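Local coordinates for GTPase-activating protein skywalker (Drosophila melanogaster, PDB 6R82) that acts as a GTPase-activating protein for Rab35, regulating the recycling and turnover of synaptic vesicle proteins, the piece described being its TLDc domain, at residues 51-57 against 72-78; 58-64 against 174-180; 92-98 against 127-131. One frame throughout, in Å; residues are numbered along the deposited sequence.

All three contacts lie within the TLDc domain and reach the same antiparallel sheet. Contact 2 is the buried one, a strand pair whose apolar side chains pack on neighbouring strands. Contacts 1 and 3 are partly buried and made largely by loops. Contact 1 continues the pairing of strands 57-63 and 68-73 beyond their ends with waters and polar side chains, whereas contact 3 relies on aromatic rings round a single bridge. Strand 57-63 serves both contacts 1 and 2, whose centres are about 17 Å apart. Contacts 1 and 3, with centres about 10 Å apart, meet directly: Ser-74 OG bonds to Thr-95 N and Thr-98 OG1.

Contact 1: 51-57 against 72-78; sequences VEQHEPT and YCSSRWF
Thr-57 and Cys-73 form an antiparallel hydrogen-bonded pair: Thr-57 N donates to Cys-73 O at 2.9 Å, and Cys-73 N returns to Thr-57 O at 2.8 Å, nearly straight at 171°. Beyond this pair the regular pairing stops, although the chains stay close, and waters join several of their polar groups. Water 1 takes the N-H of Trp-77 and lies within bonding distance of the carbonyls of Val-51 and His-54, the ends of a type I turn. Water 2 joins Thr-57 OG1 to Ser-75 O, with a weaker link to His-54 O. Water 3 sits in the plane of the Trp-77 indole at its edge, accepting from NE1 at 2.9 Å and reaching Thr-57 OG1. The threonine hydroxyl thus meets two waters; with chi1 at 56°, OG1 lies between backbone N and carbonyl carbon and faces them. Farther out, Glu-52 O accepts from Phe-78 N at 2.9 Å, while the Glu-52 carboxylate is engaged by Arg-80. Gln-53 folds back at chi2 (-72°), and its OE1 receives Arg-76 NH1 on a lone pair at 3.1 Å, amide and guanidinium nearly coplanar. The same amide lies over one face of the Phe-78 ring, NE2 being 3.6 Å from CD1. Glu-55 OE1 gets a weak bond from Arg-76 N; its carboxylate stays beyond salt-bridge range of the guanidinium. Following a cis peptide bond, Pro-56 packs its CB 3.5 Å from Tyr-72 CZ, and Val-51 CG2 touches Trp-77 CD1. The Trp-77 side chain packs on strands 129-131 and 135-138, against Met-129 and Ile-138. Direct backbone bonds thus hold both ends, water satisfies amide, carbonyl and indole groups between them, and at the far end a neutral amide, not a carboxylate of the facing segment, grips the Arg-76 guanidinium.

Contact 2: 58-64 against 174-180; sequences LLMIKTC and FEIRVLE
Met-60 and Glu-180 form an antiparallel hydrogen-bonded pair, Met-60 N reaching Glu-180 O at 2.8 Å; strands 58-63 and 178-180 run at 171° to each other. Lys-62 N then donates to Val-178 O, while Lys-62 O accepts from both Arg-177 N (2.7 Å) and Val-178 N (3.2 Å). The chain turns a corner at Arg-177, bringing strand 174-176 across at 111°, and Cys-64 N closes the ladder on Glu-175 O. On one face Leu-179 CD1 touches both Ile-61 CG1 and Leu-59 CD2, at 3.6 and 3.7 Å. Ile-61 CG2 meets Phe-174 CE1 and Ile-176 CG1, and Met-148 extends this apolar layer. On the other face Lys-62 runs beside Val-178, its CD tight against CG1 at 3.3 Å; bends at chi2 (136°), chi3 and chi4 turn NZ back toward Glu-180. NZ ends 3.8 Å from Glu-180 OE1, which also bonds Tyr-182, a long salt bridge without any hydrogen bond to NZ. An alanine here, without the chain beyond CB, would probably leave a gap beside Val-178 CG1 and Glu-180 without its nearby positive mate. Two successive residues facing Lys-62 make a classic beta bulge, here at the bend of strand 173-185 in the TLDc sheet.

Contact 3: 92-98 against 127-131; sequences YFGTGET and LFMAA
The Tyr-92 ring is clasped between Leu-127 CB on one face and Ala-130 CB on the other, two CH-pi contacts at 3.8 and 4.0 Å from the ring centroid; Met-129 N lies in plane at its edge. Phe-93 carries Met-129 CB over one face, and the sulfur approaches obliquely, with SD 4.7 Å from the Phe-93 ring centroid. The Phe-93 chi1 (63°, CG between backbone N and carbonyl carbon) brings the ring back over the methionine. Phe-128 has Thr-95 O over the centre of one face, 3.4 Å above the plane, and Phe-93 O near its edge; Trp-112 meets it edge-to-face. The carbonyl over Phe-128 is held by Thr-98, whose N and OG1 both donate to Thr-95 O; that hydroxyl also bonds Ser-74 OG. Thr-95 OG1 accepts from Glu-97 N, an ST turn. A single bridge joins the backbones: Phe-93 N donates to Met-129 O at 2.8 Å, and Met-129 N to Phe-93 O at 3.0 Å. At Gly-94 (phi 115°) a CB would collide with the preceding carbonyl O and crowd Phe-128 CB. An isolated antiparallel bridge with a Met-aromatic contact thus ties the loop before strand 99-104 to strand 129-131 of the TLDc domain.

Contact 1: 51-57 against 72-78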
loop_
_atom_site.group_PDB
_atom_site.type_symbol
_atom_site.label_atom_id
_atom_site.label_comp_id
_atom_site.label_asym_id
_atom_site.label_seq_id
_atom_site.Cartn_x
_atom_site.Cartn_y
_atom_site.Cartn_z
ATOM N N VAL A 51 8.148 9.789 1.139
ATOM C CA VAL A 51 7.949 8.681 0.206
ATOM C C VAL A 51 7.556 9.114 -1.198
ATOM O O VAL A 51 7.579 8.270 -2.112
ATOM C CB VAL A 51 6.912 7.658 0.732
ATOM C CG1 VAL A 51 7.155 7.327 2.204
ATOM C CG2 VAL A 51 5.474 8.134 0.497
ATOM N N GLU A 52 7.176 10.376 -1.413
ATOM C CA GLU A 52 6.299 10.657 -2.559
ATOM C C GLU A 52 6.997 10.587 -3.913
ATOM O O GLU A 52 6.313 10.454 -4.934
ATOM C CB GLU A 52 5.630 12.029 -2.401
ATOM C CG GLU A 52 6.541 13.230 -2.577
ATOM C CD GLU A 52 5.769 14.540 -2.365
ATOM O OE1 GLU A 52 4.513 14.499 -2.304
ATOM O OE2 GLU A 52 6.412 15.601 -2.261
ATOM N N GLN A 53 8.330 10.648 -3.967
ATOM C CA GLN A 53 9.028 10.511 -5.248
ATOM C C GLN A 53 9.569 9.097 -5.519
ATOM O O GLN A 53 10.213 8.880 -6.557
ATOM C CB GLN A 53 10.159 11.543 -5.345
ATOM C CG GLN A 53 9.663 13.027 -5.428
ATOM C CD GLN A 53 9.030 13.372 -6.786
ATOM O OE1 GLN A 53 8.573 12.493 -7.516
ATOM N NE2 GLN A 53 9.029 14.656 -7.133
ATOM N N HIS A 54 9.293 8.125 -4.651
ATOM C CA HIS A 54 9.730 6.741 -4.882
ATOM C C HIS A 54 8.684 5.951 -5.658
ATOM O O HIS A 54 7.486 6.103 -5.428
ATOM C CB HIS A 54 10.007 6.022 -3.561
ATOM C CG HIS A 54 11.252 6.491 -2.871
ATOM N ND1 HIS A 54 12.486 5.915 -3.089
ATOM C CD2 HIS A 54 11.452 7.477 -1.967
ATOM C CE1 HIS A 54 13.401 6.543 -2.367
ATOM N NE2 HIS A 54 12.796 7.489 -1.667
ATOM N N GLU A 55 9.137 5.088 -6.566
ATOM C CA GLU A 55 8.223 4.111 -7.145
ATOM C C GLU A 55 9.017 2.903 -7.612
ATOM O O GLU A 55 10.177 3.046 -8.019
ATOM C CB GLU A 55 7.416 4.686 -8.317
ATOM C CG GLU A 55 8.244 4.949 -9.548
ATOM C CD GLU A 55 7.399 5.215 -10.793
ATOM O OE1 GLU A 55 6.370 5.930 -10.691
ATOM O OE2 GLU A 55 7.772 4.697 -11.870
ATOM N N PRO A 56 8.453 1.699 -7.505
ATOM C CA PRO A 56 7.206 1.376 -6.791
ATOM C C PRO A 56 7.440 1.387 -5.288
ATOM O O PRO A 56 8.578 1.622 -4.879
ATOM C CB PRO A 56 6.895 -0.038 -7.265
ATOM C CG PRO A 56 8.303 -0.645 -7.453
ATOM C CD PRO A 56 9.160 0.489 -7.974
ATOM N N THR A 57 6.407 1.164 -4.472
ATOM C CA THR A 57 6.612 1.078 -3.030
ATOM C C THR A 57 5.806 -0.085 -2.471
ATOM O O THR A 57 4.897 -0.609 -3.110
ATOM C CB THR A 57 6.224 2.371 -2.278
ATOM O OG1 THR A 57 4.869 2.712 -2.571
ATOM C CG2 THR A 57 7.129 3.535 -2.674
ATOM N N TYR A 72 1.338 -3.471 -2.548
ATOM C CA TYR A 72 2.371 -3.049 -3.476
ATOM C C TYR A 72 1.777 -1.946 -4.349
ATOM O O TYR A 72 0.753 -2.157 -5.005
ATOM C CB TYR A 72 2.846 -4.244 -4.308
ATOM C CG TYR A 72 3.819 -3.921 -5.416
ATOM C CD1 TYR A 72 5.171 -3.748 -5.150
ATOM C CD2 TYR A 72 3.392 -3.791 -6.723
ATOM C CE1 TYR A 72 6.071 -3.449 -6.165
ATOM C CE2 TYR A 72 4.289 -3.491 -7.751
ATOM C CZ TYR A 72 5.623 -3.323 -7.454
ATOM O OH TYR A 72 6.504 -3.029 -8.460
ATOM N N CYS A 73 2.403 -0.769 -4.345
ATOM C CA CYS A 73 1.901 0.391 -5.077
ATOM C C CYS A 73 2.793 0.690 -6.270
ATOM O O CYS A 73 3.988 0.943 -6.106
ATOM C CB CYS A 73 1.828 1.607 -4.160
ATOM S SG CYS A 73 0.849 1.293 -2.661
ATOM N N SER A 74 2.200 0.725 -7.461
ATOM C CA SER A 74 2.990 0.855 -8.679
ATOM C C SER A 74 3.577 2.257 -8.887
ATOM O O SER A 74 4.605 2.381 -9.556
ATOM C CB SER A 74 2.130 0.485 -9.884
ATOM O OG SER A 74 0.994 1.337 -9.931
ATOM N N SER A 75 2.968 3.318 -8.348
ATOM C CA SER A 75 3.278 4.671 -8.809
ATOM C C SER A 75 3.630 5.585 -7.645
ATOM O O SER A 75 3.262 5.328 -6.493
ATOM C CB SER A 75 2.094 5.265 -9.588
ATOM O OG SER A 75 1.611 4.326 -10.522
ATOM N N ARG A 76 4.337 6.676 -7.951
ATOM C CA ARG A 76 4.720 7.589 -6.881
ATOM C C ARG A 76 3.500 8.314 -6.321
ATOM O O ARG A 76 2.570 8.671 -7.053
ATOM C CB ARG A 76 5.782 8.587 -7.349
ATOM C CG ARG A 76 5.651 9.051 -8.715
ATOM C CD ARG A 76 6.888 9.783 -9.206
ATOM N NE ARG A 76 6.477 10.267 -10.506
ATOM C CZ ARG A 76 6.352 11.538 -10.852
ATOM N NH1 ARG A 76 6.678 12.509 -9.998
ATOM N NH2 ARG A 76 5.933 11.827 -12.078
ATOM N N TRP A 77 3.484 8.486 -5.003
ATOM C CA TRP A 77 2.372 9.199 -4.390
ATOM C C TRP A 77 2.351 10.657 -4.823
ATOM O O TRP A 77 1.307 11.301 -4.727
ATOM C CB TRP A 77 2.434 9.068 -2.866
ATOM C CG TRP A 77 2.061 7.676 -2.369
ATOM C CD1 TRP A 77 2.917 6.711 -1.932
ATOM C CD2 TRP A 77 0.742 7.118 -2.264
ATOM N NE1 TRP A 77 2.216 5.586 -1.570
ATOM C CE2 TRP A 77 0.880 5.808 -1.766
ATOM C CE3 TRP A 77 -0.541 7.598 -2.557
ATOM C CZ2 TRP A 77 -0.221 4.964 -1.529
ATOM C CZ3 TRP A 77 -1.639 6.751 -2.338
ATOM C CH2 TRP A 77 -1.468 5.453 -1.819
ATOM N N PHE A 78 3.480 11.178 -5.320
ATOM C CA PHE A 78 3.519 12.505 -5.922
ATOM C C PHE A 78 2.429 12.691 -6.968
ATOM O O PHE A 78 1.949 13.811 -7.163
ATOM C CB PHE A 78 4.886 12.733 -6.568
ATOM C CG PHE A 78 5.086 14.119 -7.152
ATOM C CD1 PHE A 78 5.571 15.151 -6.361
ATOM C CD2 PHE A 78 4.836 14.365 -8.505
ATOM C CE1 PHE A 78 5.787 16.426 -6.891
ATOM C CE2 PHE A 78 5.045 15.628 -9.052
ATOM C CZ PHE A 78 5.519 16.664 -8.247
HETATM O O HOH W 1 5.674 7.142 -3.565
HETATM O O HOH W 2 4.689 4.407 -4.631
HETATM O O HOH W 3 2.749 2.860 -0.717
#

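Contact 2: 58-64 against 174-180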
loop_
_atom_site.group_PDB
_atom_site.type_symbol
_atom_site.label_atom_id
_atom_site.label_comp_id
_atom_site.label_asym_id
_atom_site.label_seq_id
_atom_site.Cartn_x
_atom_site.Cartn_y
_atom_site.Cartn_z
ATOM N N LEU A 58 6.173 -0.491 -1.269
ATOM C CA LEU A 58 5.513 -1.577 -0.562
ATOM C C LEU A 58 5.041 -1.029 0.777
ATOM O O LEU A 58 5.853 -0.563 1.585
ATOM C CB LEU A 58 6.461 -2.767 -0.365
ATOM C CG LEU A 58 5.844 -4.070 0.158
ATOM C CD1 LEU A 58 4.692 -4.510 -0.732
ATOM C CD2 LEU A 58 6.902 -5.157 0.204
ATOM N N LEU A 59 3.738 -1.068 0.997
ATOM C CA LEU A 59 3.129 -0.513 2.197
ATOM C C LEU A 59 2.716 -1.664 3.107
ATOM O O LEU A 59 2.046 -2.597 2.655
ATOM C CB LEU A 59 1.926 0.359 1.823
ATOM C CG LEU A 59 1.413 1.312 2.897
ATOM C CD1 LEU A 59 0.957 2.634 2.277
ATOM C CD2 LEU A 59 0.286 0.642 3.662
ATOM N N MET A 60 3.125 -1.606 4.371
ATOM C CA MET A 60 2.833 -2.664 5.335
ATOM C C MET A 60 2.207 -2.072 6.589
ATOM O O MET A 60 2.812 -1.218 7.240
ATOM C CB MET A 60 4.093 -3.445 5.701
ATOM C CG MET A 60 3.781 -4.886 6.094
ATOM S SD MET A 60 5.251 -5.911 6.067
ATOM C CE MET A 60 5.860 -5.618 4.396
ATOM N N ILE A 61 1.021 -2.556 6.946
ATOM C CA ILE A 61 0.280 -2.083 8.111
ATOM C C ILE A 61 0.239 -3.191 9.151
ATOM O O ILE A 61 -0.126 -4.333 8.842
ATOM C CB ILE A 61 -1.148 -1.648 7.738
ATOM C CG1 ILE A 61 -1.104 -0.463 6.772
ATOM C CG2 ILE A 61 -1.961 -1.305 8.999
ATOM C CD1 ILE A 61 -2.360 -0.278 5.965
ATOM N N LYS A 62 0.596 -2.848 10.382
ATOM C CA LYS A 62 0.419 -3.718 11.539
ATOM C C LYS A 62 -0.626 -3.063 12.443
ATOM O O LYS A 62 -0.404 -1.960 12.958
ATOM C CB LYS A 62 1.750 -3.932 12.261
ATOM C CG LYS A 62 2.748 -4.852 11.508
ATOM C CD LYS A 62 4.181 -4.293 11.516
ATOM C CE LYS A 62 4.957 -4.675 10.258
ATOM N NZ LYS A 62 4.502 -3.917 9.050
ATOM N N THR A 63 -1.770 -3.727 12.620
ATOM C CA THR A 63 -2.834 -3.183 13.458
ATOM C C THR A 63 -2.622 -3.537 14.928
ATOM O O THR A 63 -1.884 -4.462 15.275
ATOM C CB THR A 63 -4.209 -3.692 13.020
ATOM O OG1 THR A 63 -4.436 -5.003 13.551
ATOM C CG2 THR A 63 -4.316 -3.725 11.508
ATOM N N CYS A 64 -3.296 -2.781 15.802
ATOM C CA CYS A 64 -3.272 -3.089 17.230
ATOM C C CYS A 64 -3.927 -4.429 17.536
ATOM O O CYS A 64 -3.686 -4.992 18.609
ATOM C CB CYS A 64 -3.959 -1.976 18.023
ATOM S SG CYS A 64 -3.182 -0.334 17.877
ATOM N N PHE A 174 -9.730 -0.574 11.868
ATOM C CA PHE A 174 -8.516 -0.942 12.577
ATOM C C PHE A 174 -7.844 0.316 13.093
ATOM O O PHE A 174 -8.093 1.423 12.609
ATOM C CB PHE A 174 -7.550 -1.746 11.686
ATOM C CG PHE A 174 -7.178 -1.059 10.389
ATOM C CD1 PHE A 174 -6.064 -0.233 10.314
ATOM C CD2 PHE A 174 -7.940 -1.251 9.243
ATOM C CE1 PHE A 174 -5.728 0.394 9.122
ATOM C CE2 PHE A 174 -7.610 -0.631 8.058
ATOM C CZ PHE A 174 -6.505 0.196 7.995
ATOM N N GLU A 175 -7.001 0.126 14.097
ATOM C CA GLU A 175 -6.064 1.138 14.542
ATOM C C GLU A 175 -4.661 0.681 14.174
ATOM O O GLU A 175 -4.335 -0.505 14.294
ATOM C CB GLU A 175 -6.155 1.377 16.046
ATOM C CG GLU A 175 -5.634 2.736 16.463
ATOM C CD GLU A 175 -5.367 2.826 17.945
ATOM O OE1 GLU A 175 -5.603 1.823 18.648
ATOM O OE2 GLU A 175 -4.922 3.898 18.409
ATOM N N ILE A 176 -3.840 1.623 13.724
ATOM C CA ILE A 176 -2.510 1.322 13.213
ATOM C C ILE A 176 -1.531 1.313 14.377
ATOM O O ILE A 176 -1.351 2.329 15.057
ATOM C CB ILE A 176 -2.089 2.336 12.140
ATOM C CG1 ILE A 176 -2.981 2.170 10.908
ATOM C CG2 ILE A 176 -0.608 2.163 11.781
ATOM C CD1 ILE A 176 -3.698 3.437 10.495
ATOM N N ARG A 177 -0.905 0.161 14.615
ATOM C CA ARG A 177 0.185 0.109 15.578
ATOM C C ARG A 177 1.476 0.624 14.958
ATOM O O ARG A 177 2.178 1.445 15.555
ATOM C CB ARG A 177 0.375 -1.314 16.099
ATOM C CG ARG A 177 1.225 -1.371 17.354
ATOM C CD ARG A 177 1.804 -2.756 17.581
ATOM N NE ARG A 177 0.780 -3.797 17.547
ATOM C CZ ARG A 177 0.920 -5.000 18.101
ATOM N NH1 ARG A 177 2.043 -5.314 18.742
ATOM N NH2 ARG A 177 -0.063 -5.890 18.018
ATOM N N VAL A 178 1.804 0.155 13.757
ATOM C CA VAL A 178 2.937 0.692 13.014
ATOM C C VAL A 178 2.645 0.575 11.524
ATOM O O VAL A 178 2.030 -0.393 11.057
ATOM C CB VAL A 178 4.260 0.002 13.420
ATOM C CG1 VAL A 178 4.124 -1.496 13.334
ATOM C CG2 VAL A 178 5.429 0.498 12.554
ATOM N N LEU A 179 3.032 1.608 10.790
ATOM C CA LEU A 179 2.996 1.596 9.339
ATOM C C LEU A 179 4.419 1.732 8.815
ATOM O O LEU A 179 5.198 2.539 9.329
ATOM C CB LEU A 179 2.114 2.722 8.799
ATOM C CG LEU A 179 2.123 2.780 7.273
ATOM C CD1 LEU A 179 0.720 2.687 6.750
ATOM C CD2 LEU A 179 2.778 4.061 6.819
ATOM N N GLU A 180 4.748 0.927 7.803
ATOM C CA GLU A 180 6.056 0.942 7.164
ATOM C C GLU A 180 5.894 1.043 5.653
ATOM O O GLU A 180 4.997 0.422 5.077
ATOM C CB GLU A 180 6.855 -0.326 7.511
ATOM C CG GLU A 180 7.526 -0.269 8.888
ATOM C CD GLU A 180 8.153 -1.602 9.319
ATOM O OE1 GLU A 180 7.991 -2.618 8.591
ATOM O OE2 GLU A 180 8.801 -1.622 10.397
#

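Contact 3: 92-98 against 127-131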
loop_
_atom_site.group_PDB
_atom_site.type_symbol
_atom_site.label_atom_id
_atom_site.label_comp_id
_atom_site.label_asym_id
_atom_site.label_seq_id
_atom_site.Cartn_x
_atom_site.Cartn_y
_atom_site.Cartn_z
ATOM N N TYR A 92 -8.107 8.939 -8.717
ATOM C CA TYR A 92 -7.397 7.668 -8.677
ATOM C C TYR A 92 -6.285 7.633 -9.720
ATOM O O TYR A 92 -6.450 8.129 -10.839
ATOM C CB TYR A 92 -8.365 6.503 -8.905
ATOM C CG TYR A 92 -9.082 6.080 -7.642
ATOM C CD1 TYR A 92 -8.476 5.207 -6.745
ATOM C CD2 TYR A 92 -10.361 6.565 -7.333
ATOM C CE1 TYR A 92 -9.108 4.817 -5.582
ATOM C CE2 TYR A 92 -11.013 6.170 -6.159
ATOM C CZ TYR A 92 -10.378 5.297 -5.292
ATOM O OH TYR A 92 -10.977 4.886 -4.120
ATOM N N PHE A 93 -5.153 7.033 -9.352
ATOM C CA PHE A 93 -4.027 6.900 -10.266
ATOM C C PHE A 93 -3.353 5.550 -10.023
ATOM O O PHE A 93 -3.725 4.808 -9.113
ATOM C CB PHE A 93 -3.041 8.070 -10.104
ATOM C CG PHE A 93 -2.391 8.141 -8.734
ATOM C CD1 PHE A 93 -3.083 8.643 -7.642
ATOM C CD2 PHE A 93 -1.084 7.697 -8.549
ATOM C CE1 PHE A 93 -2.492 8.720 -6.385
ATOM C CE2 PHE A 93 -0.486 7.758 -7.303
ATOM C CZ PHE A 93 -1.189 8.271 -6.212
ATOM N N GLY A 94 -2.374 5.220 -10.860
ATOM C CA GLY A 94 -1.612 3.983 -10.727
ATOM C C GLY A 94 -1.828 3.033 -11.895
ATOM O O GLY A 94 -2.560 3.316 -12.841
ATOM N N THR A 95 -1.143 1.889 -11.825
ATOM C CA THR A 95 -1.250 0.869 -12.863
ATOM C C THR A 95 -1.703 -0.461 -12.272
ATOM O O THR A 95 -1.723 -0.665 -11.051
ATOM C CB THR A 95 0.080 0.641 -13.598
ATOM O OG1 THR A 95 0.915 -0.205 -12.792
ATOM C CG2 THR A 95 0.785 1.944 -13.884
ATOM N N GLY A 96 -2.031 -1.385 -13.181
ATOM C CA GLY A 96 -2.490 -2.718 -12.851
ATOM C C GLY A 96 -1.465 -3.632 -12.209
ATOM O O GLY A 96 -1.817 -4.771 -11.884
ATOM N N GLU A 97 -0.216 -3.183 -12.022
ATOM C CA GLU A 97 0.748 -3.942 -11.221
ATOM C C GLU A 97 0.504 -3.787 -9.728
ATOM O O GLU A 97 1.013 -4.595 -8.938
ATOM C CB GLU A 97 2.187 -3.517 -11.567
ATOM C CG GLU A 97 2.681 -4.024 -12.936
ATOM C CD GLU A 97 4.216 -3.916 -13.109
ATOM O OE1 GLU A 97 4.747 -2.779 -13.094
ATOM O OE2 GLU A 97 4.891 -4.968 -13.263
ATOM N N THR A 98 -0.259 -2.769 -9.323
ATOM C CA THR A 98 -0.636 -2.597 -7.923
ATOM C C THR A 98 -1.423 -3.815 -7.444
ATOM O O THR A 98 -2.261 -4.346 -8.171
ATOM C CB THR A 98 -1.494 -1.327 -7.775
ATOM O OG1 THR A 98 -0.743 -0.172 -8.188
ATOM C CG2 THR A 98 -1.996 -1.157 -6.352
ATOM N N LEU A 127 -9.296 1.195 -10.224
ATOM C CA LEU A 127 -9.104 2.290 -9.274
ATOM C C LEU A 127 -8.086 1.848 -8.231
ATOM O O LEU A 127 -8.427 1.131 -7.289
ATOM C CB LEU A 127 -10.427 2.676 -8.609
ATOM C CG LEU A 127 -11.611 3.069 -9.495
ATOM C CD1 LEU A 127 -12.833 3.434 -8.635
ATOM C CD2 LEU A 127 -11.233 4.230 -10.409
ATOM N N PHE A 128 -6.841 2.309 -8.376
ATOM C CA PHE A 128 -5.716 1.738 -7.638
ATOM C C PHE A 128 -5.329 2.553 -6.406
ATOM O O PHE A 128 -5.379 2.038 -5.286
ATOM C CB PHE A 128 -4.528 1.572 -8.598
ATOM C CG PHE A 128 -4.832 0.664 -9.753
ATOM C CD1 PHE A 128 -5.197 -0.657 -9.532
ATOM C CD2 PHE A 128 -4.795 1.133 -11.055
ATOM C CE1 PHE A 128 -5.515 -1.497 -10.600
ATOM C CE2 PHE A 128 -5.103 0.296 -12.123
ATOM C CZ PHE A 128 -5.463 -1.024 -11.886
ATOM N N MET A 129 -4.929 3.809 -6.589
ATOM C CA MET A 129 -4.398 4.641 -5.516
ATOM C C MET A 129 -5.072 6.008 -5.555
ATOM O O MET A 129 -5.359 6.529 -6.631
ATOM C CB MET A 129 -2.864 4.843 -5.643
ATOM C CG MET A 129 -2.022 3.550 -5.781
ATOM S SD MET A 129 -0.338 3.862 -6.417
ATOM C CE MET A 129 0.367 4.787 -5.055
ATOM N N ALA A 130 -5.291 6.592 -4.376
ATOM C CA ALA A 130 -5.778 7.966 -4.256
ATOM C C ALA A 130 -5.301 8.535 -2.924
ATOM O O ALA A 130 -5.160 7.796 -1.950
ATOM C CB ALA A 130 -7.307 8.039 -4.359
ATOM N N ALA A 131 -5.024 9.839 -2.887
ATOM C CA ALA A 131 -4.476 10.432 -1.669
ATOM C C ALA A 131 -4.666 11.942 -1.683
ATOM O O ALA A 131 -4.549 12.583 -2.729
ATOM C CB ALA A 131 -2.981 10.105 -1.513
#